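Local atomic coordinates of immunoreactive 84kD antigen PG93 (Porphyromonas gingivalis, PDB entry 5M11), a protein that serves as an essential surface component of the type IX secretion system of Porphyromonas gingivalis and binds zinc and calcium ions. Residues 17-22 with 306-311; 25-30 with 280-285. One frame throughout, in Å; residues are numbered along the deposited sequence.

Contact 1: 17-22 with 306-311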
ATOM      1  N   LEU A  17       5.987  -4.513   1.983  1.00 56.69           N
ATOM      2  CA  LEU A  17       5.461  -3.606   2.995  1.00 57.77           C
ATOM      3  C   LEU A  17       6.547  -3.046   3.903  1.00 62.75           C
ATOM      4  O   LEU A  17       7.595  -3.671   4.081  1.00 62.47           O
ATOM      5  CB  LEU A  17       4.349  -4.306   3.823  1.00 59.29           C
ATOM      6  CG  LEU A  17       3.053  -4.625   3.029  1.00 62.84           C
ATOM      7  CD1 LEU A  17       2.032  -5.321   3.871  1.00 64.44           C
ATOM      8  CD2 LEU A  17       2.426  -3.366   2.415  1.00 64.25           C
ATOM      9  N   ALA A  18       6.280  -1.842   4.450  1.00 59.82           N
ATOM     10  CA  ALA A  18       7.146  -1.067   5.325  1.00 61.10           C
ATOM     11  C   ALA A  18       6.893  -1.321   6.848  1.00 69.32           C
ATOM     12  O   ALA A  18       5.750  -1.480   7.295  1.00 67.49           O
ATOM     13  CB  ALA A  18       6.967   0.410   5.019  1.00 61.29           C
ATOM     14  N   ILE A  19       7.983  -1.306   7.639  1.00 97.68           N
ATOM     15  CA  ILE A  19       7.886  -1.478   9.085  1.00 94.39           C
ATOM     16  C   ILE A  19       7.900  -0.044   9.676  1.00102.17           C
ATOM     17  O   ILE A  19       6.818   0.505   9.914  1.00100.41           O
ATOM     18  CB  ILE A  19       8.960  -2.480   9.602  1.00 98.45           C
ATOM     19  CG1 ILE A  19       8.463  -3.932   9.376  1.00 98.00           C
ATOM     20  CG2 ILE A  19       9.325  -2.274  11.064  1.00 95.56           C
ATOM     21  CD1 ILE A  19       8.942  -4.574   8.065  1.00114.82           C
ATOM     22  N   HIS A  20       9.072   0.595   9.798  1.00103.46           N
ATOM     23  CA  HIS A  20       9.222   1.984  10.247  1.00104.63           C
ATOM     24  C   HIS A  20       8.538   2.237  11.684  1.00103.59           C
ATOM     25  O   HIS A  20       8.991   1.648  12.679  1.00101.87           O
ATOM     26  CB  HIS A  20       8.715   2.930   9.098  1.00107.63           C
ATOM     27  CG  HIS A  20       8.728   4.417   9.333  1.00111.99           C
ATOM     28  ND1 HIS A  20       9.503   5.003  10.322  1.00114.52           N
ATOM     29  CD2 HIS A  20       8.036   5.388   8.690  1.00113.88           C
ATOM     30  CE1 HIS A  20       9.242   6.296  10.259  1.00114.62           C
ATOM     31  NE2 HIS A  20       8.367   6.574   9.291  1.00114.83           N
ATOM     32  N   LYS A  21       7.495   3.105  11.771  1.00 96.71           N
ATOM     33  CA  LYS A  21       6.841   3.623  12.984  1.00 91.64           C
ATOM     34  C   LYS A  21       6.084   2.571  13.818  1.00 88.54           C
ATOM     35  O   LYS A  21       4.883   2.401  13.618  1.00 86.50           O
ATOM     36  CB  LYS A  21       5.884   4.764  12.582  1.00 93.93           C
ATOM     37  CG  LYS A  21       5.458   5.704  13.702  1.00106.19           C
ATOM     38  CD  LYS A  21       4.385   6.641  13.179  1.00118.34           C
ATOM     39  CE  LYS A  21       3.643   7.379  14.259  1.00126.29           C
ATOM     40  NZ  LYS A  21       2.339   7.890  13.756  1.00134.86           N
ATOM     41  N   THR A  22       6.762   1.943  14.812  1.00 81.90           N
ATOM     42  CA  THR A  22       6.179   0.926  15.715  1.00 76.41           C
ATOM     43  C   THR A  22       5.233   1.643  16.682  1.00 76.18           C
ATOM     44  O   THR A  22       5.670   2.333  17.601  1.00 76.21           O
ATOM     45  CB  THR A  22       7.289   0.091  16.384  1.00 77.96           C
ATOM     46  OG1 THR A  22       7.965  -0.605  15.346  1.00 87.95           O
ATOM     47  CG2 THR A  22       6.771  -0.926  17.396  1.00 63.94           C
ATOM     48  N   VAL A 306      15.668  -4.362  14.686  1.00125.07           N
ATOM     49  CA  VAL A 306      14.759  -4.591  13.564  1.00122.91           C
ATOM     50  C   VAL A 306      15.654  -4.869  12.353  1.00133.61           C
ATOM     51  O   VAL A 306      16.197  -3.947  11.740  1.00136.36           O
ATOM     52  CB  VAL A 306      13.738  -3.426  13.368  1.00122.17           C
ATOM     53  CG1 VAL A 306      13.037  -3.497  12.014  1.00122.29           C
ATOM     54  CG2 VAL A 306      12.707  -3.392  14.498  1.00115.40           C
ATOM     55  N   ALA A 307      15.880  -6.162  12.077  1.00132.61           N
ATOM     56  CA  ALA A 307      16.713  -6.623  10.969  1.00139.04           C
ATOM     57  C   ALA A 307      15.957  -6.504   9.639  1.00143.52           C
ATOM     58  O   ALA A 307      16.585  -6.497   8.571  1.00143.30           O
ATOM     59  CB  ALA A 307      17.146  -8.059  11.209  1.00141.76           C
ATOM     60  N   PHE A 308      14.608  -6.377   9.711  1.00134.35           N
ATOM     61  CA  PHE A 308      13.728  -6.245   8.549  1.00132.96           C
ATOM     62  C   PHE A 308      14.022  -4.995   7.751  1.00140.29           C
ATOM     63  O   PHE A 308      13.992  -3.885   8.295  1.00138.67           O
ATOM     64  CB  PHE A 308      12.248  -6.211   8.946  1.00127.27           C
ATOM     65  CG  PHE A 308      11.765  -7.288   9.881  1.00124.18           C
ATOM     66  CD1 PHE A 308      11.334  -8.516   9.389  1.00127.04           C
ATOM     67  CD2 PHE A 308      11.663  -7.051  11.249  1.00121.11           C
ATOM     68  CE1 PHE A 308      10.839  -9.497  10.253  1.00124.48           C
ATOM     69  CE2 PHE A 308      11.175  -8.033  12.111  1.00120.65           C
ATOM     70  CZ  PHE A 308      10.752  -9.242  11.605  1.00119.44           C
ATOM     71  N   ASP A 309      14.272  -5.177   6.453  1.00 87.67           N
ATOM     72  CA  ASP A 309      14.483  -4.070   5.524  1.00 85.33           C
ATOM     73  C   ASP A 309      13.375  -4.072   4.481  1.00 84.03           C
ATOM     74  O   ASP A 309      13.142  -5.090   3.836  1.00 83.09           O
ATOM     75  CB  ASP A 309      15.867  -4.109   4.864  1.00 87.17           C
ATOM     76  CG  ASP A 309      16.083  -2.988   3.861  1.00 92.57           C
ATOM     77  OD1 ASP A 309      16.253  -1.820   4.296  1.00 90.57           O
ATOM     78  OD2 ASP A 309      16.044  -3.271   2.650  1.00 98.15           O
ATOM     79  N   GLY A 310      12.689  -2.933   4.373  1.00 77.95           N
ATOM     80  CA  GLY A 310      11.575  -2.690   3.461  1.00 74.87           C
ATOM     81  C   GLY A 310      11.538  -1.255   2.965  1.00 73.80           C
ATOM     82  O   GLY A 310      12.502  -0.512   3.181  1.00 73.57           O
ATOM     83  N   PRO A 311      10.457  -0.812   2.283  1.00 66.55           N
ATOM     84  CA  PRO A 311      10.407   0.593   1.836  1.00 65.19           C
ATOM     85  C   PRO A 311      10.332   1.575   3.014  1.00 70.47           C
ATOM     86  O   PRO A 311       9.975   1.170   4.117  1.00 72.70           O
ATOM     87  CB  PRO A 311       9.140   0.652   0.970  1.00 65.22           C
ATOM     88  CG  PRO A 311       8.327  -0.464   1.388  1.00 70.39           C
ATOM     89  CD  PRO A 311       9.225  -1.537   1.922  1.00 67.06           C
TER
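I19 meets V306 and F308 with its two branches. Its CG2 lies 4.0 Å from V306 CG1, and these two side chains run past each other in opposite directions. CG1 sits beside the backbone N (chi1 -81°) and carries CD1 to F308, while CG2 is anti to that N and faces V306. CD1 is 3.8 Å from F308 CB, and the two side chains cross at about a right angle. Within 306-311, V306 CG1 lies in plane at the edge of the F308 ring. On the first segment's side, I19 also rests on A36 and Y41.

P311 packs against the chain at L17 and A18. Its CG is 4.0 Å from A18 CB, and its CD is 3.4 Å from L17 O.

Polar bonds go to residues outside the two segments. N314 OD1 accepts from A18 N, and W352 N, on strand 352-356, donates to D309 OD2.

Residues 17-22 run from strand 13-16 to strand 22-27. Residues 306-311 lie between strands 302-303 and 318-322. The two loops are the paired linkers between two beta-propellers, packed together where the chain passes from one to the other.

Contact 2: 25-30 with 280-285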
ATOM      1  N   ALA A  25       3.007  -2.726  20.794  1.00 53.31           N
ATOM      2  CA  ALA A  25       3.889  -3.784  21.293  1.00 53.29           C
ATOM      3  C   ALA A  25       3.153  -4.674  22.282  1.00 55.94           C
ATOM      4  O   ALA A  25       2.415  -4.166  23.133  1.00 53.18           O
ATOM      5  CB  ALA A  25       5.102  -3.168  21.963  1.00 55.43           C
ATOM      6  N   VAL A  26       3.325  -6.002  22.155  1.00 53.48           N
ATOM      7  CA  VAL A  26       2.689  -7.035  22.988  1.00 51.17           C
ATOM      8  C   VAL A  26       3.743  -8.089  23.367  1.00 60.60           C
ATOM      9  O   VAL A  26       4.438  -8.596  22.471  1.00 62.97           O
ATOM     10  CB  VAL A  26       1.476  -7.700  22.246  1.00 51.78           C
ATOM     11  CG1 VAL A  26       0.987  -8.969  22.946  1.00 50.38           C
ATOM     12  CG2 VAL A  26       0.325  -6.733  22.037  1.00 48.44           C
ATOM     13  N   GLU A  27       3.820  -8.459  24.667  1.00 58.55           N
ATOM     14  CA  GLU A  27       4.718  -9.525  25.124  1.00 62.52           C
ATOM     15  C   GLU A  27       4.019 -10.893  25.062  1.00 69.68           C
ATOM     16  O   GLU A  27       2.903 -11.032  25.553  1.00 67.23           O
ATOM     17  CB  GLU A  27       5.243  -9.275  26.551  1.00 64.22           C
ATOM     18  CG  GLU A  27       6.401 -10.202  26.909  1.00 78.06           C
ATOM     19  CD  GLU A  27       6.715 -10.384  28.378  1.00 93.74           C
ATOM     20  OE1 GLU A  27       6.513  -9.419  29.151  1.00 82.93           O
ATOM     21  OE2 GLU A  27       7.212 -11.472  28.749  1.00 84.12           O
ATOM     22  N   THR A  28       4.710 -11.895  24.475  1.00 71.68           N
ATOM     23  CA  THR A  28       4.326 -13.314  24.309  1.00 72.66           C
ATOM     24  C   THR A  28       5.361 -14.126  25.108  1.00 79.25           C
ATOM     25  O   THR A  28       6.492 -13.645  25.190  1.00 82.02           O
ATOM     26  CB  THR A  28       4.295 -13.624  22.783  1.00 84.63           C
ATOM     27  OG1 THR A  28       3.075 -13.115  22.237  1.00 83.65           O
ATOM     28  CG2 THR A  28       4.496 -15.115  22.421  1.00 85.54           C
ATOM     29  N   PRO A  29       5.056 -15.326  25.691  1.00 75.50           N
ATOM     30  CA  PRO A  29       6.094 -16.076  26.443  1.00 78.38           C
ATOM     31  C   PRO A  29       7.419 -16.250  25.700  1.00 84.86           C
ATOM     32  O   PRO A  29       8.453 -16.142  26.344  1.00 86.60           O
ATOM     33  CB  PRO A  29       5.443 -17.434  26.706  1.00 80.46           C
ATOM     34  CG  PRO A  29       3.988 -17.144  26.722  1.00 80.97           C
ATOM     35  CD  PRO A  29       3.769 -16.048  25.716  1.00 74.54           C
ATOM     36  N   LYS A  30       7.401 -16.435  24.365  1.00 82.53           N
ATOM     37  CA  LYS A  30       8.638 -16.604  23.593  1.00 87.64           C
ATOM     38  C   LYS A  30       8.805 -15.563  22.432  1.00 92.17           C
ATOM     39  O   LYS A  30       9.816 -15.610  21.726  1.00 96.58           O
ATOM     40  CB  LYS A  30       8.738 -18.054  23.032  1.00 93.35           C
ATOM     41  CG  LYS A  30       8.864 -19.167  24.090  1.00104.32           C
ATOM     42  CD  LYS A  30      10.319 -19.523  24.413  1.00121.04           C
ATOM     43  CE  LYS A  30      10.537 -19.827  25.882  1.00128.17           C
ATOM     44  NZ  LYS A  30      11.829 -20.526  26.121  1.00135.47           N
ATOM     45  N   THR A 280      10.330  -7.305  32.740  1.00 71.04           N
ATOM     46  CA  THR A 280      10.788  -6.501  31.616  1.00 71.02           C
ATOM     47  C   THR A 280       9.603  -6.165  30.691  1.00 70.18           C
ATOM     48  O   THR A 280       8.808  -7.041  30.340  1.00 68.16           O
ATOM     49  CB  THR A 280      11.947  -7.199  30.882  1.00 85.71           C
ATOM     50  OG1 THR A 280      12.393  -6.342  29.834  1.00 85.02           O
ATOM     51  CG2 THR A 280      11.573  -8.597  30.325  1.00 86.64           C
ATOM     52  N   ALA A 281       9.493  -4.896  30.305  1.00 65.80           N
ATOM     53  CA  ALA A 281       8.424  -4.412  29.428  1.00 63.00           C
ATOM     54  C   ALA A 281       8.947  -4.032  28.052  1.00 69.83           C
ATOM     55  O   ALA A 281      10.036  -3.481  27.921  1.00 72.25           O
ATOM     56  CB  ALA A 281       7.744  -3.217  30.057  1.00 61.23           C
ATOM     57  N   TYR A 282       8.160  -4.312  27.026  1.00 65.55           N
ATOM     58  CA  TYR A 282       8.540  -4.004  25.660  1.00 66.99           C
ATOM     59  C   TYR A 282       7.793  -2.733  25.222  1.00 69.81           C
ATOM     60  O   TYR A 282       6.567  -2.654  25.298  1.00 66.78           O
ATOM     61  CB  TYR A 282       8.307  -5.233  24.778  1.00 68.19           C
ATOM     62  CG  TYR A 282       9.195  -6.392  25.203  1.00 72.46           C
ATOM     63  CD1 TYR A 282      10.524  -6.475  24.779  1.00 78.21           C
ATOM     64  CD2 TYR A 282       8.728  -7.373  26.078  1.00 71.52           C
ATOM     65  CE1 TYR A 282      11.349  -7.524  25.183  1.00 79.82           C
ATOM     66  CE2 TYR A 282       9.549  -8.424  26.492  1.00 75.13           C
ATOM     67  CZ  TYR A 282      10.860  -8.487  26.052  1.00 84.70           C
ATOM     68  OH  TYR A 282      11.674  -9.499  26.496  1.00 89.17           O
ATOM     69  N   ILE A 283       8.569  -1.711  24.877  1.00 69.03           N
ATOM     70  CA  ILE A 283       8.164  -0.342  24.545  1.00 68.56           C
ATOM     71  C   ILE A 283       8.127  -0.129  23.016  1.00 73.03           C
ATOM     72  O   ILE A 283       8.984  -0.650  22.302  1.00 76.18           O
ATOM     73  CB  ILE A 283       9.200   0.648  25.230  1.00 74.76           C
ATOM     74  CG1 ILE A 283       9.467   0.328  26.739  1.00 74.61           C
ATOM     75  CG2 ILE A 283       8.864   2.130  25.056  1.00 75.75           C
ATOM     76  CD1 ILE A 283       8.201   0.086  27.664  1.00 80.01           C
ATOM     77  N   ALA A 284       7.128   0.643  22.532  1.00 66.30           N
ATOM     78  CA  ALA A 284       6.972   1.076  21.139  1.00 66.98           C
ATOM     79  C   ALA A 284       7.283   2.577  21.109  1.00 73.92           C
ATOM     80  O   ALA A 284       6.577   3.382  21.735  1.00 72.17           O
ATOM     81  CB  ALA A 284       5.567   0.779  20.622  1.00 64.27           C
ATOM     82  N   LEU A 285       8.405   2.940  20.487  1.00 73.71           N
ATOM     83  CA  LEU A 285       8.866   4.321  20.454  1.00 75.30           C
ATOM     84  C   LEU A 285       8.554   4.979  19.120  1.00 82.42           C
ATOM     85  O   LEU A 285       8.965   6.112  18.869  1.00 85.06           O
ATOM     86  CB  LEU A 285      10.367   4.373  20.780  1.00 78.66           C
ATOM     87  CG  LEU A 285      10.699   3.933  22.209  1.00 80.65           C
ATOM     88  CD1 LEU A 285      12.108   3.461  22.324  1.00 84.43           C
ATOM     89  CD2 LEU A 285      10.438   5.034  23.185  1.00 80.87           C
TER
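A25 and A284 form the small apolar centre of this contact. Both CB atoms point toward the opposite strand, and they lie 4.2 Å apart. A25 CB also sits 3.7 Å from the carbonyl oxygen of Y282. Strands 25-27 and 280-284 run nearly antiparallel, at 163°, with their axes 6.7 Å apart at closest approach. They belong to different sheets and meet through side chains. A25 also touches L290, on the strand next to 280-284.

A second side-chain contact is E27 with Y282. E27 extends with CG anti to its backbone N (chi1 -167°), which brings its methylenes obliquely across to CD2 and CE2 of the ring. CG is 3.6 Å from Y282 CE2, and CB is 4.0 Å from CD2. The carboxylate carbon CD lies at the ring edge, in its plane, but the carboxylate itself is turned 71° from the ring. Y282 also touches V32 and K45.

The acid end of E27 is buried and held by polar partners beyond the two segments. OE1 accepts a hydrogen bond from M275 N. OE2 is hydrogen-bonded to S278 OG and forms a salt bridge with K45 NZ. This charge pairing would be expected to stabilise the carboxylate as an anion.

Strand 22-27 starts the four-stranded sheet 22-54, and 280-284 is the second strand of the sheet 271-303. These are the first and last blades of the N-terminal beta-propeller, packed face to face where the ring closes.

Contact 2 joins the first and last blades of the N-terminal seven-bladed propeller; contact 1 pairs the two loops that lead between this propeller and the next. Contact 2 is nested inside the loop closed by contact 1, with centres about 17 Å apart. They touch directly, T22 O lying 3.4 Å from A284 CB. Contact 2 is buried between two blades, and it combines alanine packing with a glutamate that lies against a tyrosine ring and is held by neighbouring loops. Contact 1 is only partly buried and is made by loops without regular structure. Its chemistry is chiefly apolar, from isoleucine, valine, phenylalanine and proline.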